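Side-chain contacts in CDGSH iron-sulfur domain-containing protein NEET (Arabidopsis thaliana, PDB 3S2R), which acts as an iron-sulfur transfer protein, binding one [2Fe-2S] cluster per subunit of its homodimer, and plays a role in plant development, senescence and iron metabolism: residues 24-29 with 55-60; 65-68 with 74-77. The protein carries 1 engineered substitution. All coordinates share one frame; numbering follows the deposited sequence. Where two conformers were deposited one is given.

Contact 1 (24-29 with 55-60) lies at the surface and joins two loops, one leading to strand 32-37 and the other running from strand 45-48 toward helix 63-71. Contact 2 (65-68 with 74-77) is buried and ties that helix to the loop before strand 78-81. The first meets through an apolar side chain, an arginine and a bridging water; the second has direct hydrogen bonds between an asparagine carboxamide and the backbone. Both touch the [2Fe-2S] cluster, Cys-60 as a ligand and Pro-77 by packing, and Cys-60 CB lies 3.8 Å from Pro-77 CB. Both also reach the second subunit.

Contact 1. Residues 24-29 with 55-60; sequences EIRKNE and GTFPLC. With FES (Fe2/s2 (inorganic) cluster), chain D.
Ile-25 and Phe-57 make the apolar half of this contact: CD1 of Ile-25 sits 3.8 Å from CG of Phe-57, while its CG2 branch approaches CD1 of the ring, so the branched isoleucine offers two methyls to a flat partner. Phe-57 holds its ring toward them because chi1, -169°, places CG opposite the backbone N. NH1 of Arg-26 comes to the ring's edge, 4.1 Å from CE1 of Phe-57, with the guanidinium and ring planes 62° apart. Water 1 adds the polar link, accepting from Arg-26 NH1 and donating to Phe-57 O at 2.8 Å.

A type I turn from Arg-26 to Glu-29 brings the carboxylate to the guanidinium, which grips it side-on: NE bonds to OE2 of Glu-29 at 2.8 Å, and NH2 to OE1, on its syn lone pair. The long arginine suits this place, since NH1 still reaches the water and a salt bridge with Asp-34. A leucine in its place would probably leave Glu-29 without its ion pair and Phe-57 O without its water bridge.

Farther along, Cys-60 SG binds the cluster iron FE2 at 2.3 Å, and Phe-57 packs on the ligand Cys-49. The flanking carboxylates probably stabilise the arginine's charge, while the aromatic ring links this outer loop to the cluster-binding region.

Contact 2. Residues 65-68 with 74-77; sequences VKHN and NVGP. With FES (Fe2/s2 (inorganic) cluster), chain D.
Asn-68 grips the backbone of Val-75 with both ends of its carboxamide. Its ND2 donates to Val-75 O at 2.8 Å, nearly straight at 164°; the acceptor lies close to the amide plane, and the donor meets a lone pair of the carbonyl. In return OD1 accepts from Val-75 N at 3.0 Å, a more bent bond whose donor is tilted from the carbonyl plane of the side chain. An asparagine suits this place because its donor and acceptor match the N-H and C=O of a single residue. CG lies anti to the carbonyl carbon (chi1 -76°), which carries the amide from the helix across to the loop.

Packing without hydrogen bonds centres on CG2 of Val-75, which lies 3.7 Å from CD2 of His-67 and also comes close to the amide oxygen OD1 of Asn-68. The imidazole and the valine cross at about a right angle, and NE2 of His-67 is hydrogen-bonded to Asp-73. Val-75 also packs on Cys-51, a cluster ligand.

Around the cluster, the loop continues through Gly-76 to Pro-77, whose N is 3.7 Å from the cluster sulfide S2. From the second subunit, Asn-22 and Lys-27 hydrogen-bond to Asn-74 OD1. Val-75 O accepts from both Asn-68 ND2 and Lys-31 of the second subunit, whose positive charge would probably strengthen this doubly satisfied oxygen's hold at the dimer interface.

Contact 1. Residues 24-29 with 55-60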
loop_
_atom_site.group_PDB
_atom_site.type_symbol
_atom_site.label_atom_id
_atom_site.label_comp_id
_atom_site.label_asym_id
_atom_site.label_seq_id
_atom_site.Cartn_x
_atom_site.Cartn_y
_atom_site.Cartn_z
ATOM N N GLU B 24 -7.064 3.736 -9.640
ATOM C CA GLU B 24 -8.275 2.966 -9.923
ATOM C C GLU B 24 -9.024 2.423 -8.709
ATOM O O GLU B 24 -10.198 2.070 -8.872
ATOM C CB GLU B 24 -7.934 1.808 -10.868
ATOM C CG GLU B 24 -7.544 2.316 -12.279
ATOM C CD GLU B 24 -6.993 1.256 -13.225
ATOM O OE1 GLU B 24 -6.616 0.174 -12.734
ATOM O OE2 GLU B 24 -6.985 1.481 -14.475
ATOM N N ILE B 25 -8.392 2.278 -7.526
ATOM C CA ILE B 25 -9.023 1.494 -6.493
ATOM C C ILE B 25 -9.850 2.379 -5.537
ATOM O O ILE B 25 -9.313 3.277 -4.877
ATOM C CB ILE B 25 -7.956 0.654 -5.712
ATOM C CG1 ILE B 25 -7.344 -0.421 -6.643
ATOM C CG2 ILE B 25 -8.619 0.049 -4.482
ATOM C CD1 ILE B 25 -6.278 -1.291 -6.007
ATOM N N ARG B 26 -11.137 2.078 -5.410
ATOM C CA ARG B 26 -11.971 2.703 -4.378
ATOM C C ARG B 26 -11.876 4.234 -4.363
ATOM O O ARG B 26 -11.685 4.871 -3.323
ATOM C CB ARG B 26 -11.723 2.058 -3.009
ATOM C CG ARG B 26 -12.228 0.592 -3.004
ATOM C CD ARG B 26 -11.604 -0.291 -1.955
ATOM N NE ARG B 26 -11.734 0.248 -0.611
ATOM C CZ ARG B 26 -11.055 -0.231 0.444
ATOM N NH1 ARG B 26 -10.252 -1.269 0.314
ATOM N NH2 ARG B 26 -11.179 0.348 1.607
ATOM N N LYS B 27 -11.974 4.822 -5.547
ATOM C CA LYS B 27 -11.749 6.254 -5.696
ATOM C C LYS B 27 -12.863 7.108 -5.077
ATOM O O LYS B 27 -12.715 8.325 -4.891
ATOM C CB LYS B 27 -11.457 6.612 -7.166
ATOM C CG LYS B 27 -10.222 5.857 -7.768
ATOM C CD LYS B 27 -8.946 6.073 -6.942
ATOM C CE LYS B 27 -8.488 7.514 -7.014
ATOM N NZ LYS B 27 -7.241 7.785 -6.259
ATOM N N ASN B 28 -13.970 6.455 -4.733
ATOM C CA ASN B 28 -15.110 7.104 -4.099
ATOM C C ASN B 28 -14.798 7.319 -2.604
ATOM O O ASN B 28 -15.487 8.112 -1.967
ATOM C CB ASN B 28 -16.380 6.234 -4.264
ATOM C CG ASN B 28 -16.134 4.811 -3.729
ATOM O OD1 ASN B 28 -15.256 4.094 -4.214
ATOM N ND2 ASN B 28 -16.846 4.442 -2.681
ATOM N N GLU B 29 -13.765 6.670 -2.054
ATOM C CA GLU B 29 -13.501 6.758 -0.620
ATOM C C GLU B 29 -12.561 7.899 -0.311
ATOM O O GLU B 29 -11.586 8.110 -1.025
ATOM C CB GLU B 29 -12.897 5.446 -0.110
ATOM C CG GLU B 29 -13.864 4.294 -0.190
ATOM C CD GLU B 29 -13.326 2.987 0.339
ATOM O OE1 GLU B 29 -12.383 3.025 1.153
ATOM O OE2 GLU B 29 -13.916 1.939 -0.027
ATOM N N GLY B 55 -5.786 -7.232 -7.915
ATOM C CA GLY B 55 -7.181 -7.548 -8.183
ATOM C C GLY B 55 -7.897 -8.052 -6.944
ATOM O O GLY B 55 -9.114 -8.156 -6.958
ATOM N N THR B 56 -7.146 -8.364 -5.885
ATOM C CA THR B 56 -7.749 -8.836 -4.615
ATOM C C THR B 56 -7.449 -7.855 -3.467
ATOM O O THR B 56 -7.506 -8.224 -2.291
ATOM C CB THR B 56 -7.278 -10.251 -4.221
ATOM O OG1 THR B 56 -5.856 -10.253 -4.155
ATOM C CG2 THR B 56 -7.743 -11.253 -5.271
ATOM N N PHE B 57 -7.144 -6.612 -3.837
ATOM C CA PHE B 57 -6.803 -5.585 -2.863
ATOM C C PHE B 57 -7.858 -5.607 -1.731
ATOM O O PHE B 57 -9.052 -5.647 -2.011
ATOM C CB PHE B 57 -6.770 -4.213 -3.542
ATOM C CG PHE B 57 -6.174 -3.151 -2.678
ATOM C CD1 PHE B 57 -6.973 -2.390 -1.813
ATOM C CD2 PHE B 57 -4.809 -2.888 -2.751
ATOM C CE1 PHE B 57 -6.418 -1.428 -0.995
ATOM C CE2 PHE B 57 -4.231 -1.943 -1.908
ATOM C CZ PHE B 57 -5.021 -1.193 -1.048
ATOM N N PRO B 58 -7.440 -5.571 -0.446
ATOM C CA PRO B 58 -6.123 -5.249 0.096
ATOM C C PRO B 58 -5.082 -6.370 0.121
ATOM O O PRO B 58 -3.993 -6.149 0.616
ATOM C CB PRO B 58 -6.456 -4.763 1.518
ATOM C CG PRO B 58 -7.634 -5.561 1.903
ATOM C CD PRO B 58 -8.456 -5.603 0.627
ATOM N N LEU B 59 -5.399 -7.549 -0.400
ATOM C CA LEU B 59 -4.437 -8.655 -0.468
ATOM C C LEU B 59 -3.551 -8.504 -1.676
ATOM O O LEU B 59 -3.951 -7.855 -2.672
ATOM C CB LEU B 59 -5.175 -9.980 -0.553
ATOM C CG LEU B 59 -6.084 -10.294 0.626
ATOM C CD1 LEU B 59 -6.908 -11.533 0.296
ATOM C CD2 LEU B 59 -5.310 -10.462 1.948
ATOM N N CYS B 60 -2.340 -9.058 -1.593
ATOM C CA CYS B 60 -1.403 -9.114 -2.720
ATOM C C CYS B 60 -1.709 -10.295 -3.615
ATOM O O CYS B 60 -1.806 -11.420 -3.126
ATOM C CB CYS B 60 0.007 -9.251 -2.136
ATOM S SG CYS B 60 1.308 -9.561 -3.357
HETATM FE FE1 FES D . 0.283 -5.209 -4.652
HETATM FE FE2 FES D . 1.633 -7.571 -4.459
HETATM S S1 FES D . -0.206 -7.098 -5.649
HETATM S S2 FES D . 2.026 -5.643 -3.332
HETATM O O HOH W 1 -10.661 -3.399 -1.657
#

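Contact 2. Residues 65-68 with 74-77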
loop_
_atom_site.group_PDB
_atom_site.type_symbol
_atom_site.label_atom_id
_atom_site.label_comp_id
_atom_site.label_asym_id
_atom_site.label_seq_id
_atom_site.Cartn_x
_atom_site.Cartn_y
_atom_site.Cartn_z
ATOM N N VAL B 65 4.574 -7.532 -9.153
ATOM C CA VAL B 65 5.570 -8.071 -10.085
ATOM C C VAL B 65 5.416 -7.452 -11.468
ATOM O O VAL B 65 6.409 -7.071 -12.098
ATOM C CB VAL B 65 5.515 -9.644 -10.145
ATOM C CG1 VAL B 65 6.499 -10.218 -11.182
ATOM C CG2 VAL B 65 5.732 -10.254 -8.727
ATOM N N LYS B 66 4.173 -7.342 -11.919
ATOM C CA LYS B 66 3.867 -6.781 -13.221
ATOM C C LYS B 66 4.139 -5.273 -13.233
ATOM O O LYS B 66 4.667 -4.724 -14.203
ATOM C CB LYS B 66 2.406 -7.085 -13.567
ATOM C CG LYS B 66 2.023 -8.551 -13.381
ATOM C CD LYS B 66 0.592 -8.804 -13.778
ATOM C CE LYS B 66 0.320 -10.296 -13.871
ATOM N NZ LYS B 66 -1.072 -10.564 -14.284
ATOM N N HIS B 67 3.791 -4.610 -12.132
ATOM C CA HIS B 67 4.037 -3.167 -11.979
ATOM C C HIS B 67 5.522 -2.804 -11.965
ATOM O O HIS B 67 5.940 -1.845 -12.631
ATOM C CB HIS B 67 3.385 -2.635 -10.690
ATOM C CG HIS B 67 3.897 -1.286 -10.299
ATOM N ND1 HIS B 67 3.462 -0.116 -10.889
ATOM C CD2 HIS B 67 4.896 -0.933 -9.458
ATOM C CE1 HIS B 67 4.151 0.897 -10.404
ATOM N NE2 HIS B 67 5.025 0.429 -9.531
ATOM N N ASN B 68 6.297 -3.564 -11.194
ATOM C CA ASN B 68 7.721 -3.322 -11.065
ATOM C C ASN B 68 8.478 -3.392 -12.389
ATOM O O ASN B 68 9.317 -2.527 -12.692
ATOM C CB ASN B 68 8.326 -4.308 -10.075
ATOM C CG ASN B 68 8.007 -3.948 -8.665
ATOM O OD1 ASN B 68 7.573 -2.822 -8.376
ATOM N ND2 ASN B 68 8.224 -4.887 -7.766
ATOM N N ASN B 74 10.214 -1.119 -7.400
ATOM C CA ASN B 74 10.638 -2.217 -6.532
ATOM C C ASN B 74 9.684 -2.427 -5.356
ATOM O O ASN B 74 10.118 -2.815 -4.250
ATOM C CB ASN B 74 12.055 -1.975 -6.026
ATOM C CG ASN B 74 12.129 -0.810 -5.082
ATOM O OD1 ASN B 74 11.285 0.106 -5.139
ATOM N ND2 ASN B 74 13.093 -0.840 -4.158
ATOM N N VAL B 75 8.379 -2.254 -5.567
ATOM C CA VAL B 75 7.430 -2.376 -4.462
ATOM C C VAL B 75 7.076 -3.840 -4.241
ATOM O O VAL B 75 7.290 -4.698 -5.092
ATOM C CB VAL B 75 6.144 -1.541 -4.654
ATOM C CG1 VAL B 75 6.489 -0.048 -4.680
ATOM C CG2 VAL B 75 5.422 -1.955 -5.907
ATOM N N GLY B 76 6.594 -4.140 -3.054
ATOM C CA GLY B 76 6.184 -5.479 -2.710
ATOM C C GLY B 76 5.327 -5.485 -1.473
ATOM O O GLY B 76 5.118 -4.437 -0.854
ATOM N N PRO B 77 4.822 -6.655 -1.091
ATOM C CA PRO B 77 3.784 -6.719 -0.086
ATOM C C PRO B 77 4.315 -6.715 1.362
ATOM O O PRO B 77 5.526 -6.849 1.633
ATOM C CB PRO B 77 3.145 -8.107 -0.344
ATOM C CG PRO B 77 4.241 -8.919 -0.958
ATOM C CD PRO B 77 4.921 -7.939 -1.840
HETATM FE FE1 FES D . 0.283 -5.209 -4.652
HETATM FE FE2 FES D . 1.633 -7.571 -4.459
HETATM S S1 FES D . -0.206 -7.098 -5.649
HETATM S S2 FES D . 2.026 -5.643 -3.332
#